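PDB 3FRN: flagellar protein FlgA from Thermotoga maritima, which is probably a periplasmic chaperone for assembly of the P ring of the flagellar basal body. Local coordinates for residues D209-Q214 with L234-L239; M35-G40 with I67-Y72. One frame throughout, in Å; residues are numbered along the deposited sequence.

Interaction 1. Residues D209-Q214 with L234-L239; sequences DVVKGQ and LENGYL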
ATOM      1  N   ASP A 209      10.714  10.562  26.901  1.00 49.88           N
ATOM      2  CA  ASP A 209      10.169  11.732  27.595  1.00 54.20           C
ATOM      3  C   ASP A 209      11.195  12.360  28.542  1.00 50.16           C
ATOM      4  O   ASP A 209      11.120  13.545  28.857  1.00 50.54           O
ATOM      5  CB  ASP A 209       8.881  11.358  28.326  1.00 56.94           C
ATOM      6  CG  ASP A 209       7.876  10.664  27.417  1.00 59.24           C
ATOM      7  OD1 ASP A 209       7.897  10.914  26.197  1.00 59.19           O
ATOM      8  OD2 ASP A 209       7.062   9.867  27.919  1.00 66.32           O
ATOM      9  N   VAL A 210      12.135  11.542  29.011  1.00 53.24           N
ATOM     10  CA  VAL A 210      13.349  12.018  29.679  1.00 51.58           C
ATOM     11  C   VAL A 210      14.579  11.311  29.105  1.00 50.05           C
ATOM     12  O   VAL A 210      14.517  10.155  28.696  1.00 47.44           O
ATOM     13  CB  VAL A 210      13.333  11.831  31.233  1.00 51.18           C
ATOM     14  CG1 VAL A 210      12.202  12.620  31.888  1.00 46.94           C
ATOM     15  CG2 VAL A 210      13.274  10.362  31.611  1.00 43.16           C
ATOM     16  N   VAL A 211      15.700  12.017  29.067  1.00 51.61           N
ATOM     17  CA  VAL A 211      16.935  11.411  28.595  1.00 50.57           C
ATOM     18  C   VAL A 211      17.904  11.199  29.750  1.00 50.84           C
ATOM     19  O   VAL A 211      17.800  11.856  30.791  1.00 53.74           O
ATOM     20  CB  VAL A 211      17.598  12.231  27.457  1.00 50.86           C
ATOM     21  CG1 VAL A 211      16.674  12.313  26.249  1.00 50.03           C
ATOM     22  CG2 VAL A 211      17.983  13.628  27.934  1.00 53.00           C
ATOM     23  N   LYS A 212      18.830  10.265  29.563  1.00 47.78           N
ATOM     24  CA  LYS A 212      19.890  10.010  30.525  1.00 41.70           C
ATOM     25  C   LYS A 212      20.678  11.298  30.758  1.00 45.48           C
ATOM     26  O   LYS A 212      21.161  11.916  29.805  1.00 47.52           O
ATOM     27  CB  LYS A 212      20.807   8.908  29.987  1.00 38.22           C
ATOM     28  CG  LYS A 212      21.788   8.358  30.987  1.00 34.54           C
ATOM     29  CD  LYS A 212      22.866   7.506  30.320  1.00 36.07           C
ATOM     30  CE  LYS A 212      24.012   7.241  31.307  1.00 30.69           C
ATOM     31  NZ  LYS A 212      25.235   6.687  30.638  1.00 38.94           N
ATOM     32  N   GLY A 213      20.776  11.717  32.019  1.00 44.72           N
ATOM     33  CA  GLY A 213      21.579  12.883  32.384  1.00 44.91           C
ATOM     34  C   GLY A 213      20.817  14.194  32.470  1.00 46.21           C
ATOM     35  O   GLY A 213      21.372  15.217  32.888  1.00 48.17           O
ATOM     36  N   GLN A 214      19.548  14.164  32.074  1.00 44.38           N
ATOM     37  CA  GLN A 214      18.676  15.342  32.091  1.00 47.51           C
ATOM     38  C   GLN A 214      18.311  15.749  33.521  1.00 48.14           C
ATOM     39  O   GLN A 214      18.178  14.896  34.395  1.00 49.80           O
ATOM     40  CB  GLN A 214      17.404  15.038  31.299  1.00 48.20           C
ATOM     41  CG  GLN A 214      16.519  16.225  30.953  1.00 47.08           C
ATOM     42  CD  GLN A 214      15.248  15.784  30.239  1.00 50.32           C
ATOM     43  OE1 GLN A 214      15.213  14.728  29.609  1.00 48.78           O
ATOM     44  NE2 GLN A 214      14.198  16.591  30.341  1.00 57.88           N
ATOM     45  N   LEU A 234      19.366   8.562  35.288  1.00 35.17           N
ATOM     46  CA  LEU A 234      20.420   7.566  35.004  1.00 34.96           C
ATOM     47  C   LEU A 234      20.174   6.817  33.691  1.00 35.14           C
ATOM     48  O   LEU A 234      21.082   6.183  33.153  1.00 32.97           O
ATOM     49  CB  LEU A 234      20.537   6.570  36.174  1.00 35.30           C
ATOM     50  CG  LEU A 234      21.624   5.493  36.380  1.00 40.69           C
ATOM     51  CD1 LEU A 234      21.334   4.179  35.627  1.00 39.27           C
ATOM     52  CD2 LEU A 234      23.041   6.010  36.096  1.00 46.88           C
ATOM     53  N   GLU A 235      18.940   6.883  33.191  1.00 37.05           N
ATOM     54  CA  GLU A 235      18.544   6.187  31.967  1.00 36.73           C
ATOM     55  C   GLU A 235      17.606   7.071  31.154  1.00 40.11           C
ATOM     56  O   GLU A 235      17.029   8.027  31.677  1.00 43.02           O
ATOM     57  CB  GLU A 235      17.808   4.887  32.304  1.00 34.82           C
ATOM     58  CG  GLU A 235      18.642   3.796  32.948  1.00 45.75           C
ATOM     59  CD  GLU A 235      17.866   3.020  34.001  1.00 54.49           C
ATOM     60  OE1 GLU A 235      16.822   3.527  34.467  1.00 37.88           O
ATOM     61  OE2 GLU A 235      18.304   1.908  34.368  1.00 59.47           O
ATOM     62  N   ASN A 236      17.441   6.742  29.876  1.00 42.02           N
ATOM     63  CA  ASN A 236      16.380   7.336  29.069  1.00 41.36           C
ATOM     64  C   ASN A 236      15.047   6.737  29.507  1.00 36.77           C
ATOM     65  O   ASN A 236      15.013   5.622  30.015  1.00 34.86           O
ATOM     66  CB  ASN A 236      16.642   7.093  27.586  1.00 40.43           C
ATOM     67  CG  ASN A 236      17.848   7.865  27.079  1.00 57.59           C
ATOM     68  OD1 ASN A 236      17.703   8.897  26.422  1.00 70.74           O
ATOM     69  ND2 ASN A 236      19.047   7.381  27.396  1.00 61.09           N
ATOM     70  N   GLY A 237      13.950   7.475  29.353  1.00 44.24           N
ATOM     71  CA  GLY A 237      12.663   6.983  29.854  1.00 38.46           C
ATOM     72  C   GLY A 237      11.418   7.594  29.244  1.00 36.99           C
ATOM     73  O   GLY A 237      11.426   8.730  28.759  1.00 36.27           O
ATOM     74  N   TYR A 238      10.334   6.829  29.271  1.00 33.36           N
ATOM     75  CA  TYR A 238       9.052   7.299  28.746  1.00 38.32           C
ATOM     76  C   TYR A 238       8.124   7.509  29.939  1.00 35.55           C
ATOM     77  O   TYR A 238       8.458   7.080  31.039  1.00 41.04           O
ATOM     78  CB  TYR A 238       8.461   6.273  27.750  1.00 37.87           C
ATOM     79  CG  TYR A 238       9.288   6.089  26.477  1.00 39.26           C
ATOM     80  CD1 TYR A 238       9.131   6.945  25.394  1.00 39.03           C
ATOM     81  CD2 TYR A 238      10.224   5.068  26.367  1.00 43.18           C
ATOM     82  CE1 TYR A 238       9.876   6.804  24.242  1.00 35.39           C
ATOM     83  CE2 TYR A 238      10.983   4.916  25.214  1.00 36.36           C
ATOM     84  CZ  TYR A 238      10.796   5.783  24.155  1.00 42.60           C
ATOM     85  OH  TYR A 238      11.531   5.637  23.008  1.00 43.57           O
ATOM     86  N   LEU A 239       7.011   8.176  29.755  1.00 45.94           N
ATOM     87  CA  LEU A 239       5.972   8.269  30.753  1.00 41.94           C
ATOM     88  C   LEU A 239       5.612   6.961  31.357  1.00 39.50           C
ATOM     89  O   LEU A 239       5.425   6.045  30.656  1.00 46.69           O
ATOM     90  CB  LEU A 239       4.738   8.774  30.068  1.00 46.90           C
ATOM     91  CG  LEU A 239       4.300  10.123  30.566  1.00 51.99           C
ATOM     92  CD1 LEU A 239       3.696   9.898  31.954  1.00 44.42           C
ATOM     93  CD2 LEU A 239       5.482  11.112  30.568  1.00 52.13           C
TER
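Asp209 and Val210 both face Gly237 across two antiparallel loops, the doubling of residues on one side that defines a classic beta bulge. Val210 N donates to Gly237 O at 2.9 Å, nearly straight at 170°, while Asp209 N reaches the same oxygen through a weak, bent bond. Gly237 N donates to Val210 O. A CB on Gly237 would lie tight against Val210 CG2, and the Val210 side chain also packs on Val258 and Pro262.

With CG anti to its carbonyl carbon (chi1 -52°), Asp209 carries OD2 across to Leu239 N, 2.5 Å away, shorter than usual and so of doubtful exact length. An asparagine here would probably weaken the grip on Leu239 N, exchanging a charged acceptor for a neutral amide. Within the type II turn from Val211 to Gln214, the extended Lys212 side chain runs past Leu234, with CG 3.1 Å from Leu234 O. The Asn236 amide spans two residues, OD1 beside Val211 CB and ND2 3.5 Å from Lys212 CB.

The contact thus joins two loops of the P-ring-formation chaperone region, backbone pairing at the bulge being continued by a carboxylate that takes the N-H of Leu239, two residues beyond Gly237.

Interaction 2. Residues M35-G40 with I67-Y72; sequences MILLPG and ITVEGY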
ATOM      1  N   MET A  35     -10.538 -10.714 -23.155  1.00 49.46           N
ATOM      2  CA  MET A  35     -11.157 -10.269 -21.907  1.00 45.28           C
ATOM      3  C   MET A  35     -12.647 -10.028 -22.127  1.00 42.97           C
ATOM      4  O   MET A  35     -13.073  -9.735 -23.246  1.00 43.98           O
ATOM      5  CB  MET A  35     -10.525  -8.954 -21.413  1.00 45.08           C
ATOM      6  CG  MET A  35      -9.023  -8.992 -21.101  1.00 44.19           C
ATOM      7  SD  MET A  35      -8.574  -9.065 -19.353  1.00 47.29           S
ATOM      8  CE  MET A  35      -7.334  -7.794 -19.340  1.00 46.48           C
ATOM      9  N   ILE A  36     -13.426 -10.175 -21.056  1.00 42.93           N
ATOM     10  CA  ILE A  36     -14.837  -9.791 -21.036  0.50 34.81           C
ATOM     11  C   ILE A  36     -14.906  -8.386 -20.465  1.00 37.14           C
ATOM     12  O   ILE A  36     -14.613  -8.186 -19.298  1.00 34.22           O
ATOM     13  CB  ILE A  36     -15.684 -10.745 -20.136  0.50 37.57           C
ATOM     14  CG1 ILE A  36     -15.510 -12.205 -20.565  0.50 25.90           C
ATOM     15  CG2 ILE A  36     -17.164 -10.351 -20.145  0.50 24.34           C
ATOM     16  CD1 ILE A  36     -15.870 -12.473 -22.012  0.50 31.11           C
ATOM     17  N   LEU A  37     -15.292  -7.418 -21.286  1.00 35.24           N
ATOM     18  CA  LEU A  37     -15.261  -6.021 -20.886  1.00 32.16           C
ATOM     19  C   LEU A  37     -16.595  -5.578 -20.267  1.00 35.34           C
ATOM     20  O   LEU A  37     -17.622  -5.587 -20.937  1.00 36.28           O
ATOM     21  CB  LEU A  37     -14.937  -5.173 -22.115  1.00 31.43           C
ATOM     22  CG  LEU A  37     -13.519  -4.710 -22.463  1.00 36.95           C
ATOM     23  CD1 LEU A  37     -12.429  -5.661 -22.059  1.00 30.70           C
ATOM     24  CD2 LEU A  37     -13.458  -4.415 -23.952  1.00 41.22           C
ATOM     25  N   LEU A  38     -16.588  -5.212 -18.982  1.00 36.67           N
ATOM     26  CA  LEU A  38     -17.835  -4.857 -18.279  1.00 31.11           C
ATOM     27  C   LEU A  38     -17.880  -3.375 -17.959  1.00 34.79           C
ATOM     28  O   LEU A  38     -16.837  -2.753 -17.726  1.00 36.37           O
ATOM     29  CB  LEU A  38     -18.006  -5.713 -17.003  1.00 39.45           C
ATOM     30  CG  LEU A  38     -18.184  -7.224 -17.146  1.00 41.95           C
ATOM     31  CD1 LEU A  38     -18.114  -7.897 -15.789  1.00 38.08           C
ATOM     32  CD2 LEU A  38     -19.518  -7.599 -17.826  1.00 41.73           C
ATOM     33  N   PRO A  39     -19.088  -2.780 -17.959  1.00 36.88           N
ATOM     34  CA  PRO A  39     -19.104  -1.337 -17.947  1.00 34.36           C
ATOM     35  C   PRO A  39     -18.518  -0.763 -16.654  1.00 35.36           C
ATOM     36  O   PRO A  39     -18.763  -1.295 -15.569  1.00 37.06           O
ATOM     37  CB  PRO A  39     -20.602  -1.002 -18.047  1.00 39.08           C
ATOM     38  CG  PRO A  39     -21.281  -2.220 -17.479  1.00 25.04           C
ATOM     39  CD  PRO A  39     -20.445  -3.350 -17.940  1.00 31.46           C
ATOM     40  N   GLY A  40     -17.753   0.316 -16.792  1.00 38.77           N
ATOM     41  CA  GLY A  40     -17.268   1.085 -15.646  1.00 42.99           C
ATOM     42  C   GLY A  40     -16.057   0.527 -14.923  1.00 42.13           C
ATOM     43  O   GLY A  40     -15.637   1.088 -13.913  1.00 39.38           O
ATOM     44  N   ILE A  67      -7.136  -0.351 -20.094  1.00 35.52           N
ATOM     45  CA  ILE A  67      -8.426  -0.233 -20.771  1.00 38.73           C
ATOM     46  C   ILE A  67      -9.518   0.276 -19.831  1.00 40.78           C
ATOM     47  O   ILE A  67      -9.778  -0.315 -18.781  1.00 40.64           O
ATOM     48  CB  ILE A  67      -8.883  -1.596 -21.327  1.00 43.50           C
ATOM     49  CG1 ILE A  67      -7.733  -2.308 -22.030  1.00 39.57           C
ATOM     50  CG2 ILE A  67     -10.108  -1.452 -22.251  1.00 36.05           C
ATOM     51  CD1 ILE A  67      -8.014  -3.756 -22.216  1.00 42.67           C
ATOM     52  N   THR A  68     -10.154   1.368 -20.228  1.00 38.04           N
ATOM     53  CA  THR A  68     -11.292   1.922 -19.510  1.00 41.04           C
ATOM     54  C   THR A  68     -12.547   1.538 -20.285  1.00 43.08           C
ATOM     55  O   THR A  68     -12.632   1.805 -21.475  1.00 31.46           O
ATOM     56  CB  THR A  68     -11.178   3.448 -19.445  1.00 42.98           C
ATOM     57  OG1 THR A  68      -9.881   3.802 -18.949  1.00 40.70           O
ATOM     58  CG2 THR A  68     -12.265   4.062 -18.558  1.00 44.45           C
ATOM     59  N   VAL A  69     -13.496   0.868 -19.634  1.00 37.79           N
ATOM     60  CA  VAL A  69     -14.771   0.587 -20.275  1.00 29.95           C
ATOM     61  C   VAL A  69     -15.844   1.601 -19.871  1.00 35.05           C
ATOM     62  O   VAL A  69     -16.161   1.751 -18.688  1.00 38.85           O
ATOM     63  CB  VAL A  69     -15.266  -0.822 -19.941  1.00 32.67           C
ATOM     64  CG1 VAL A  69     -16.484  -1.157 -20.775  1.00 35.45           C
ATOM     65  CG2 VAL A  69     -14.164  -1.828 -20.197  1.00 27.85           C
ATOM     66  N   GLU A  70     -16.396   2.293 -20.861  1.00 36.27           N
ATOM     67  CA  GLU A  70     -17.554   3.161 -20.665  1.00 39.76           C
ATOM     68  C   GLU A  70     -18.754   2.473 -19.993  1.00 41.07           C
ATOM     69  O   GLU A  70     -18.910   1.244 -20.033  1.00 34.62           O
ATOM     70  CB  GLU A  70     -17.984   3.749 -22.012  1.00 50.10           C
ATOM     71  CG  GLU A  70     -16.881   4.532 -22.702  1.00 48.70           C
ATOM     72  CD  GLU A  70     -17.333   5.191 -23.995  1.00 54.78           C
ATOM     73  OE1 GLU A  70     -17.569   4.465 -24.986  1.00 64.34           O
ATOM     74  OE2 GLU A  70     -17.434   6.439 -24.019  1.00 57.91           O
ATOM     75  N   GLY A  71     -19.597   3.265 -19.346  1.00 39.50           N
ATOM     76  CA  GLY A  71     -20.804   2.715 -18.725  1.00 34.92           C
ATOM     77  C   GLY A  71     -21.104   3.355 -17.391  1.00 40.10           C
ATOM     78  O   GLY A  71     -20.243   4.010 -16.795  1.00 39.69           O
ATOM     79  N   TYR A  72     -22.343   3.177 -16.938  1.00 37.74           N
ATOM     80  CA  TYR A  72     -22.773   3.599 -15.616  1.00 33.47           C
ATOM     81  C   TYR A  72     -21.898   2.927 -14.573  1.00 34.89           C
ATOM     82  O   TYR A  72     -21.291   1.885 -14.841  1.00 33.77           O
ATOM     83  CB  TYR A  72     -24.264   3.285 -15.413  1.00 24.81           C
ATOM     84  CG  TYR A  72     -25.132   4.249 -16.176  1.00 33.38           C
ATOM     85  CD1 TYR A  72     -24.920   5.608 -16.068  1.00 17.62           C
ATOM     86  CD2 TYR A  72     -26.135   3.810 -17.026  1.00 15.90           C
ATOM     87  CE1 TYR A  72     -25.679   6.509 -16.771  1.00 27.87           C
ATOM     88  CE2 TYR A  72     -26.914   4.717 -17.744  1.00 28.83           C
ATOM     89  CZ  TYR A  72     -26.678   6.060 -17.609  1.00 16.76           C
ATOM     90  OH  TYR A  72     -27.432   7.002 -18.290  1.00 36.99           O
TER
HETATM   91  O   HOH W   1     -19.774  -0.147 -13.531  1.00 33.67           O
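Leu37 and Val69 meet where the ends of two strands from different sheets approach, and their side chains pass at a slant. The touching atoms are Leu37 CG and Val69 CG2, 3.7 Å apart. Leu37 holds a first torsion displaced from the staggered positions (chi1 -95°); its side chain also packs on Ala13 and Leu18.

Val69 contributes both methyls. Its CG1 stands opposite the backbone N (chi1 -172°), which directs CG2 to Leu37 and brings CG1 to 3.9 Å from Pro39 CA. The fork also lies against a polar group: Leu38 O is 3.3 Å from Val69 CB. Leu38 itself turns its side chain from this contact and packs on Pro104 and Phe107.

Pro39 continues the contact, and its ring also packs on Pro15 and Phe107. Its CB is 3.8 Å from Gly71 CA, and Pro39 CA makes a CA-H...O contact with Glu70 O. A side chain on Gly71 would collide with that CB, and the backbone angles there call for glycine in any case. The direct hydrogen bond follows at Gly40, whose N donates to Val69 O at 2.9 Å from above the carbonyl plane, with an N-H...O angle of 141°. Gly40 has positive phi, and a CB there would clash with Tyr72 O. Beyond it, one water donates to both Pro39 O and Tyr72 O, bridging the two segments.

In the FlgA N-terminal region, this joins the end of strand 35-37 and the loop after it to the end of strand 65-69 and the residues that follow. The chemistry therefore changes along the contact, from buried aliphatic packing at Leu37 and Val69 to a single backbone bond and a water bridge at the more exposed glycine end.

From the N terminus, interaction 2 comes first: 35-40 and 67-72 close a loop of 26 residues that holds strand 42-45, helix 47-53 and strand 58-60, within the FlgA N-terminal region. The chain then runs through the HotDog-like region and into the SAF-family part before interaction 1 opens. There 209-214 and 234-239 close a shorter loop of 19 residues containing strands 215-219 and 229-233. The two loops neither nest nor cross; they stand in series, on opposite sides of the chain's centre. Their centres lie about 60 Å apart, so each contact ties together its own part of an elongated molecule.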